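Local coordinates for protein beta-glucosidase (Saccharopolyspora erythraea D, PDB 5M6G) that probably hydrolyses terminal, non-reducing beta-D-glucosyl residues from glucosides and glucans, releasing beta-D-glucose, at residues A[182-187]-A[260-265]; A[45-50]-A[373-378]; A[557-562]-A[567-572]. All coordinates share one frame; numbering follows the deposited sequence. Where two conformers were deposited one is given.

Interaction 1 (A[182-187]-A[260-265]); sequences VCVARD and LPPFRE
Phe263, whose ring rests against Val182, points its backbone N-H to Leu260 O in a weak bond, N to O 2.9 Å, and the same oxygen is gripped a second time by Arg264 N-H. These bonds hold the turn that carries Pro262 and Phe263 to the loop 182-187, and no hydrogen bond passes between the two segments. The contact itself is apolar. Methyl CG2 of Val182 stands over the centre of the Phe263 ring, 3.6 Å from its centroid and only 14° off the ring normal. This is a CH-pi contact over the face, with CG2 in touch with all six ring carbons. In Val182 this branch lies between the backbone N and the carbonyl carbon (chi1 -55°), a rotation that turns it onto the ring. Beside it, Val182 CB meets Pro262 CB at 3.7 Å. Val184 adds a lighter touch, its CG2 lying 3.9 Å from Pro262 CG with the two side chains at about a right angle.

In the TIM-barrel-like N-terminal domain of glycoside hydrolase family 3, the loop after strand 176-177 is thereby packed onto helix 261-268. The backbone of Val182 is also hydrogen-bonded to Lys231, a sorbitol-binding residue on strand 229-233, while the Phe263 ring meets Tyr233 of that strand edge-to-face. The contact lies near the sugar pocket, the side chain of Phe263 about 11 Å from the bound sorbitol. The neighbouring Cys183 turns away from the helix and forms a disulfide with Cys181, an additional covalent restraint on this loop.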
# COMPACT_ATOMS: atom_id res chain seq x y z
N VAL A 182 -0.94 -0.79 -7.83
CA VAL A 182 -0.83 -1.69 -8.97
C VAL A 182 0.45 -1.43 -9.75
O VAL A 182 0.63 -1.91 -10.87
CB VAL A 182 -2.08 -1.60 -9.86
CG1 VAL A 182 -3.35 -1.87 -9.03
CG2 VAL A 182 -2.17 -0.23 -10.56
N CYS A 183 1.36 -0.65 -9.15
CA CYS A 183 2.72 -0.46 -9.63
C CYS A 183 3.38 -1.78 -9.98
O CYS A 183 3.29 -2.75 -9.22
CB CYS A 183 3.52 0.27 -8.54
SG CYS A 183 3.37 -0.41 -6.78
N VAL A 184 4.04 -1.82 -11.13
CA VAL A 184 4.84 -2.96 -11.56
C VAL A 184 6.29 -2.57 -11.34
O VAL A 184 6.86 -1.81 -12.13
CB VAL A 184 4.55 -3.31 -13.03
CG1 VAL A 184 5.41 -4.47 -13.47
CG2 VAL A 184 3.08 -3.64 -13.21
N ALA A 185 6.90 -3.09 -10.28
CA ALA A 185 8.23 -2.65 -9.87
C ALA A 185 9.28 -3.37 -10.72
O ALA A 185 9.46 -4.58 -10.59
CB ALA A 185 8.45 -2.91 -8.38
N ARG A 186 9.98 -2.61 -11.56
CA ARG A 186 10.99 -3.16 -12.46
C ARG A 186 12.42 -2.93 -11.99
O ARG A 186 13.34 -3.46 -12.61
CB ARG A 186 10.83 -2.56 -13.87
CG ARG A 186 9.43 -2.62 -14.42
CD ARG A 186 9.08 -4.00 -14.94
NE ARG A 186 9.83 -4.33 -16.16
CZ ARG A 186 9.85 -5.55 -16.70
NH1 ARG A 186 10.54 -5.79 -17.81
NH2 ARG A 186 9.18 -6.53 -16.11
N ASP A 187 12.64 -2.14 -10.94
CA ASP A 187 13.99 -1.85 -10.46
C ASP A 187 14.02 -1.92 -8.93
O ASP A 187 13.52 -1.02 -8.25
CB ASP A 187 14.48 -0.48 -10.96
CG ASP A 187 15.98 -0.31 -10.81
OD1 ASP A 187 16.50 -0.57 -9.70
OD2 ASP A 187 16.64 0.09 -11.80
N LEU A 260 0.52 -0.23 -17.86
CA LEU A 260 -0.90 0.07 -18.03
C LEU A 260 -1.85 -1.08 -17.70
O LEU A 260 -2.94 -0.82 -17.18
CB LEU A 260 -1.14 0.54 -19.47
CG LEU A 260 -2.52 1.17 -19.68
CD1 LEU A 260 -2.67 2.44 -18.82
CD2 LEU A 260 -2.73 1.47 -21.15
N PRO A 261 -1.54 -2.35 -18.01
CA PRO A 261 -2.56 -3.41 -17.91
C PRO A 261 -3.18 -3.54 -16.53
O PRO A 261 -4.39 -3.78 -16.43
CB PRO A 261 -1.79 -4.68 -18.30
CG PRO A 261 -0.80 -4.17 -19.30
CD PRO A 261 -0.34 -2.86 -18.71
N PRO A 262 -2.41 -3.41 -15.43
CA PRO A 262 -3.07 -3.49 -14.11
C PRO A 262 -4.11 -2.41 -13.89
O PRO A 262 -5.10 -2.65 -13.19
CB PRO A 262 -1.90 -3.36 -13.13
CG PRO A 262 -0.74 -3.92 -13.88
CD PRO A 262 -0.94 -3.38 -15.27
N PHE A 263 -3.94 -1.23 -14.48
CA PHE A 263 -4.98 -0.22 -14.40
C PHE A 263 -6.23 -0.65 -15.17
O PHE A 263 -7.35 -0.45 -14.69
CB PHE A 263 -4.46 1.13 -14.90
CG PHE A 263 -3.53 1.78 -13.93
CD1 PHE A 263 -4.02 2.43 -12.81
CD2 PHE A 263 -2.15 1.66 -14.10
CE1 PHE A 263 -3.15 3.01 -11.89
CE2 PHE A 263 -1.27 2.22 -13.19
CZ PHE A 263 -1.77 2.90 -12.07
N ARG A 264 -6.05 -1.23 -16.36
CA ARG A 264 -7.19 -1.73 -17.13
C ARG A 264 -7.99 -2.75 -16.33
O ARG A 264 -9.22 -2.68 -16.28
CB ARG A 264 -6.69 -2.34 -18.45
CG ARG A 264 -7.69 -2.34 -19.58
CD ARG A 264 -7.14 -3.06 -20.82
NE ARG A 264 -6.01 -2.37 -21.44
CZ ARG A 264 -6.13 -1.43 -22.36
NH1 ARG A 264 -7.35 -1.05 -22.75
NH2 ARG A 264 -5.06 -0.85 -22.90
N GLU A 265 -7.30 -3.71 -15.70
CA GLU A 265 -7.98 -4.71 -14.88
C GLU A 265 -8.68 -4.09 -13.68
O GLU A 265 -9.78 -4.51 -13.31
CB GLU A 265 -6.98 -5.77 -14.40
CG GLU A 265 -6.87 -6.97 -15.32
CD GLU A 265 -8.17 -7.75 -15.39
OE1 GLU A 265 -8.51 -8.41 -14.38
OE2 GLU A 265 -8.84 -7.70 -16.44

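Interaction 2 (A[45-50]-A[373-378]); sequences LPVPDR and ILTKKF
Val47 and Arg50, on the first turn of helix 47-57, pack against Thr375 and Phe378 on the last turns of helix 363-379 in a helix-to-helix contact that combines an arginine-aromatic pairing with aliphatic packing, well away from the annotated sites. Phe378 is the centre of it. Over one face of its ring sits CB of Arg50, 3.9 Å from the centroid and 19° off the normal, displaced toward the rim. From there the arginine folds round the ring: its chain is extended at chi2 but bends at chi3 (72°), which brings the guanidinium to the CD1-CE1 side. One face of that group is met by these two ring carbons, CD1 over its centre, with Arg50 NE 3.4 Å from Phe378 CE1. The two planes are inclined by 58°, and NH2 comes to the ring edge, in its plane, so the groups do not form a parallel stack.

Pro46 occupies the N-cap position of helix 47-57, and its O accepts the backbone N-H of Arg50 (N to O 3.1 Å), a bond of the turn that carries both contact residues. This helix runs beside the long helix 363-379 of the family 3 N-terminal, TIM-barrel-like domain, and Val51 continues the interface onto Phe378 and Thr375. Nearer the backbone of Phe378, Val47 CG1 reaches Phe378 CB at 3.8 Å, the two side chains sliding past each other in opposite directions. The same methyl stands 4.1 Å from Thr375 CG2, while Thr375 OG1 is hydrogen-bonded to Arg371 O of its own helix. The charge of Arg50 is met by a salt bridge from NH2 to Glu384, and NH2 also bonds Tyr40 O. Phe383 stacks with Phe378 and touches Arg50.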
# COMPACT_ATOMS: atom_id res chain seq x y z
N LEU A 45 -33.87 7.82 -5.86
CA LEU A 45 -33.59 8.35 -7.19
C LEU A 45 -32.28 7.77 -7.72
O LEU A 45 -31.33 7.57 -6.95
CB LEU A 45 -33.51 9.87 -7.14
CG LEU A 45 -33.87 10.66 -8.39
CD1 LEU A 45 -35.32 10.38 -8.79
CD2 LEU A 45 -33.65 12.14 -8.15
N PRO A 46 -32.21 7.46 -9.02
CA PRO A 46 -30.94 7.02 -9.60
C PRO A 46 -29.84 8.04 -9.31
O PRO A 46 -30.07 9.25 -9.31
CB PRO A 46 -31.24 6.92 -11.10
CG PRO A 46 -32.72 6.71 -11.16
CD PRO A 46 -33.30 7.48 -10.01
N VAL A 47 -28.62 7.52 -9.09
CA VAL A 47 -27.49 8.38 -8.72
C VAL A 47 -27.29 9.53 -9.71
O VAL A 47 -27.17 10.68 -9.27
CB VAL A 47 -26.23 7.53 -8.52
CG1 VAL A 47 -24.99 8.43 -8.46
CG2 VAL A 47 -26.36 6.69 -7.24
N PRO A 48 -27.23 9.30 -11.03
CA PRO A 48 -26.99 10.44 -11.94
C PRO A 48 -28.04 11.54 -11.82
O PRO A 48 -27.70 12.72 -11.99
CB PRO A 48 -27.01 9.79 -13.33
CG PRO A 48 -26.70 8.38 -13.12
CD PRO A 48 -27.33 8.03 -11.78
N ASP A 49 -29.30 11.20 -11.53
CA ASP A 49 -30.32 12.23 -11.32
C ASP A 49 -30.09 13.00 -10.03
O ASP A 49 -30.36 14.21 -9.96
CB ASP A 49 -31.72 11.61 -11.32
CG ASP A 49 -32.05 10.90 -12.62
OD1 ASP A 49 -31.44 11.23 -13.66
OD2 ASP A 49 -32.92 10.01 -12.60
N ARG A 50 -29.62 12.31 -8.98
CA ARG A 50 -29.27 12.99 -7.74
C ARG A 50 -28.08 13.92 -7.94
O ARG A 50 -28.08 15.05 -7.44
CB ARG A 50 -28.96 11.95 -6.65
CG ARG A 50 -30.14 11.02 -6.33
CD ARG A 50 -29.82 10.07 -5.16
NE ARG A 50 -29.79 10.76 -3.87
CZ ARG A 50 -29.49 10.16 -2.72
NH1 ARG A 50 -29.20 8.87 -2.71
NH2 ARG A 50 -29.49 10.85 -1.59
N ILE A 373 -16.65 13.16 -8.53
CA ILE A 373 -16.55 13.10 -7.06
C ILE A 373 -17.91 12.82 -6.44
O ILE A 373 -18.06 11.92 -5.61
CB ILE A 373 -15.95 14.40 -6.50
CG1 ILE A 373 -14.50 14.61 -6.94
CG2 ILE A 373 -16.07 14.43 -4.97
CD1 ILE A 373 -14.08 16.08 -6.93
N LEU A 374 -18.93 13.60 -6.84
CA LEU A 374 -20.24 13.46 -6.20
C LEU A 374 -20.85 12.10 -6.49
O LEU A 374 -21.52 11.52 -5.62
CB LEU A 374 -21.18 14.57 -6.65
CG LEU A 374 -20.76 15.98 -6.23
CD1 LEU A 374 -21.65 17.01 -6.92
CD2 LEU A 374 -20.81 16.10 -4.70
N THR A 375 -20.64 11.57 -7.70
CA THR A 375 -21.16 10.24 -8.02
C THR A 375 -20.67 9.20 -7.02
O THR A 375 -21.45 8.39 -6.52
CB THR A 375 -20.78 9.86 -9.45
OG1 THR A 375 -21.52 10.68 -10.37
CG2 THR A 375 -21.10 8.40 -9.74
N LYS A 376 -19.37 9.24 -6.70
CA LYS A 376 -18.82 8.28 -5.75
C LYS A 376 -19.37 8.50 -4.35
O LYS A 376 -19.61 7.53 -3.61
CB LYS A 376 -17.30 8.35 -5.78
CG LYS A 376 -16.72 7.81 -7.08
CD LYS A 376 -16.91 6.29 -7.14
CE LYS A 376 -16.75 5.71 -8.55
NZ LYS A 376 -17.89 6.07 -9.48
N LYS A 377 -19.58 9.76 -3.96
CA LYS A 377 -20.20 10.01 -2.66
C LYS A 377 -21.61 9.42 -2.58
O LYS A 377 -21.98 8.81 -1.57
CB LYS A 377 -20.23 11.51 -2.36
CG LYS A 377 -18.84 12.10 -2.12
CD LYS A 377 -18.93 13.57 -1.69
CE LYS A 377 -17.60 14.10 -1.20
NZ LYS A 377 -17.73 15.45 -0.59
N PHE A 378 -22.42 9.58 -3.64
CA PHE A 378 -23.75 8.96 -3.64
C PHE A 378 -23.66 7.44 -3.65
O PHE A 378 -24.40 6.76 -2.93
CB PHE A 378 -24.57 9.44 -4.83
CG PHE A 378 -25.14 10.82 -4.65
CD1 PHE A 378 -26.23 11.03 -3.82
CD2 PHE A 378 -24.59 11.89 -5.33
CE1 PHE A 378 -26.76 12.31 -3.65
CE2 PHE A 378 -25.11 13.17 -5.18
CZ PHE A 378 -26.19 13.37 -4.33

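Interaction 3 (A[557-562]-A[567-572]); sequences LASWLP and QGVADV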
# COMPACT_ATOMS: atom_id res chain seq x y z
N LEU A 557 15.13 -18.71 3.39
CA LEU A 557 13.70 -18.50 3.29
C LEU A 557 13.46 -17.00 3.19
O LEU A 557 13.94 -16.24 4.04
CB LEU A 557 12.96 -19.08 4.51
CG LEU A 557 11.43 -18.92 4.54
CD1 LEU A 557 10.77 -19.96 3.63
CD2 LEU A 557 10.92 -19.03 5.97
N ALA A 558 12.78 -16.57 2.13
CA ALA A 558 12.44 -15.16 1.94
C ALA A 558 11.07 -14.91 2.55
O ALA A 558 10.08 -15.53 2.13
CB ALA A 558 12.44 -14.79 0.45
N SER A 559 11.00 -14.02 3.53
CA SER A 559 9.77 -13.77 4.26
C SER A 559 9.10 -12.45 3.90
O SER A 559 7.95 -12.24 4.30
CB SER A 559 10.02 -13.81 5.77
OG SER A 559 10.36 -15.12 6.19
N TRP A 560 9.80 -11.57 3.18
CA TRP A 560 9.27 -10.26 2.73
C TRP A 560 8.95 -9.43 3.99
O TRP A 560 9.79 -9.37 4.90
CB TRP A 560 8.11 -10.45 1.77
CG TRP A 560 8.40 -11.49 0.74
CD1 TRP A 560 7.79 -12.70 0.61
CD2 TRP A 560 9.41 -11.43 -0.28
NE1 TRP A 560 8.35 -13.40 -0.44
CE2 TRP A 560 9.34 -12.64 -1.01
CE3 TRP A 560 10.35 -10.47 -0.66
CZ2 TRP A 560 10.18 -12.91 -2.10
CZ3 TRP A 560 11.19 -10.74 -1.73
CH2 TRP A 560 11.10 -11.96 -2.44
N LEU A 561 7.80 -8.77 4.06
CA LEU A 561 7.39 -7.96 5.21
C LEU A 561 6.06 -8.50 5.69
O LEU A 561 4.99 -7.99 5.28
CB LEU A 561 7.30 -6.48 4.86
CG LEU A 561 8.60 -5.90 4.28
CD1 LEU A 561 8.35 -4.52 3.64
CD2 LEU A 561 9.68 -5.84 5.36
N PRO A 562 6.06 -9.52 6.55
CA PRO A 562 4.84 -10.32 6.76
C PRO A 562 3.77 -9.66 7.60
O PRO A 562 2.63 -10.13 7.57
CB PRO A 562 5.37 -11.59 7.46
CG PRO A 562 6.67 -11.19 8.07
CD PRO A 562 7.25 -10.13 7.16
N GLN A 567 3.85 -15.53 13.42
CA GLN A 567 3.81 -16.97 13.60
C GLN A 567 3.65 -17.73 12.28
O GLN A 567 4.00 -18.92 12.21
CB GLN A 567 2.68 -17.33 14.58
CG GLN A 567 1.28 -17.05 14.07
CD GLN A 567 0.74 -15.63 14.33
OE1 GLN A 567 1.50 -14.67 14.50
NE2 GLN A 567 -0.59 -15.51 14.35
N GLY A 568 3.17 -17.07 11.22
CA GLY A 568 3.12 -17.74 9.92
C GLY A 568 4.48 -18.10 9.36
O GLY A 568 4.59 -19.03 8.55
N VAL A 569 5.53 -17.40 9.79
CA VAL A 569 6.89 -17.76 9.39
C VAL A 569 7.28 -19.10 10.01
O VAL A 569 7.80 -19.98 9.32
CB VAL A 569 7.88 -16.65 9.78
CG1 VAL A 569 9.29 -17.06 9.37
CG2 VAL A 569 7.47 -15.34 9.10
N ALA A 570 7.03 -19.25 11.31
CA ALA A 570 7.32 -20.52 11.97
C ALA A 570 6.50 -21.65 11.39
O ALA A 570 6.96 -22.79 11.34
CB ALA A 570 7.06 -20.42 13.48
N ASP A 571 5.27 -21.36 10.95
CA ASP A 571 4.45 -22.38 10.30
C ASP A 571 5.20 -23.05 9.16
O ASP A 571 5.14 -24.27 8.98
CB ASP A 571 3.15 -21.78 9.79
CG ASP A 571 2.20 -21.40 10.91
OD1 ASP A 571 2.41 -21.84 12.06
OD2 ASP A 571 1.24 -20.64 10.64
N VAL A 572 5.93 -22.25 8.37
CA VAL A 572 6.68 -22.80 7.25
C VAL A 572 7.98 -23.45 7.73
O VAL A 572 8.31 -24.57 7.31
CB VAL A 572 6.95 -21.69 6.21
CG1 VAL A 572 7.83 -22.19 5.09
CG2 VAL A 572 5.62 -21.17 5.67
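Val569 is the main bump of this contact: its two methyls project from helix 567-573 into a hollow on strand 555-560 and the turn that follows it, walled by Leu557, Ser559 and Pro562. Each branch has its own neighbours. CG1, anti to the backbone N (chi1 179°), lies 4.3 Å from Leu557 CD2, and CG2 faces the proline ring at 4.4 Å from Pro562 CG. In the conformer described, Ser559 OG comes to 3.9 Å from Val569 CG1, at the floor of the hollow, although a second conformer of the serine makes this detail less certain.

The fit is reciprocal. Leu557 carries its own bump toward the helix and spreads its two methyls over two residues one turn apart: CD2 is turned to Val569, and CD1 meets Val572 CG1 at 4.0 Å, the two side chains crossing at a slant. The axes of strand 557-560 and helix 567-572 approach to 10.4 Å and run nearly antiparallel, at 161°. Such a strand-turn-helix unit, in which the chain doubles back after the strand and lays the helix on the sheet, is a common unit of alpha/beta folds. Here it belongs to the family 3 C-terminal domain, whose mixed sheet includes strands 414-418 and 534-539 on either side of strand 555-560. Val409 of helix 399-412 also packs against Val569 and Pro562.

Across the interface nothing is hydrogen-bonded or charged; the hydroxyl of Ser559 finds its partner in Gln413, and Asp571 makes salt bridges with Arg406 and Arg410. Cohesion between strand and helix here therefore rests on buried aliphatic surface and van der Waals fit.

Across the three contacts the chemistry varies with place in the fold, though none has a hydrogen bond or salt bridge between its segments. Interactions 1 and 3 are wholly buried; the first sets a loop on a helix near the sugar pocket, whereas the third joins a strand to the helix that follows it closely in sequence. Interaction 2 lies toward one end of the molecule, where two helices far apart in sequence meet; a buried arginine, paired with Glu384, lies against a ring, while Val47 and Thr375 are partly exposed. Interactions 1 and 2 share no helix or strand. Interaction 3 belongs to the C-terminal domain, its centre about 44 Å from that of interaction 2.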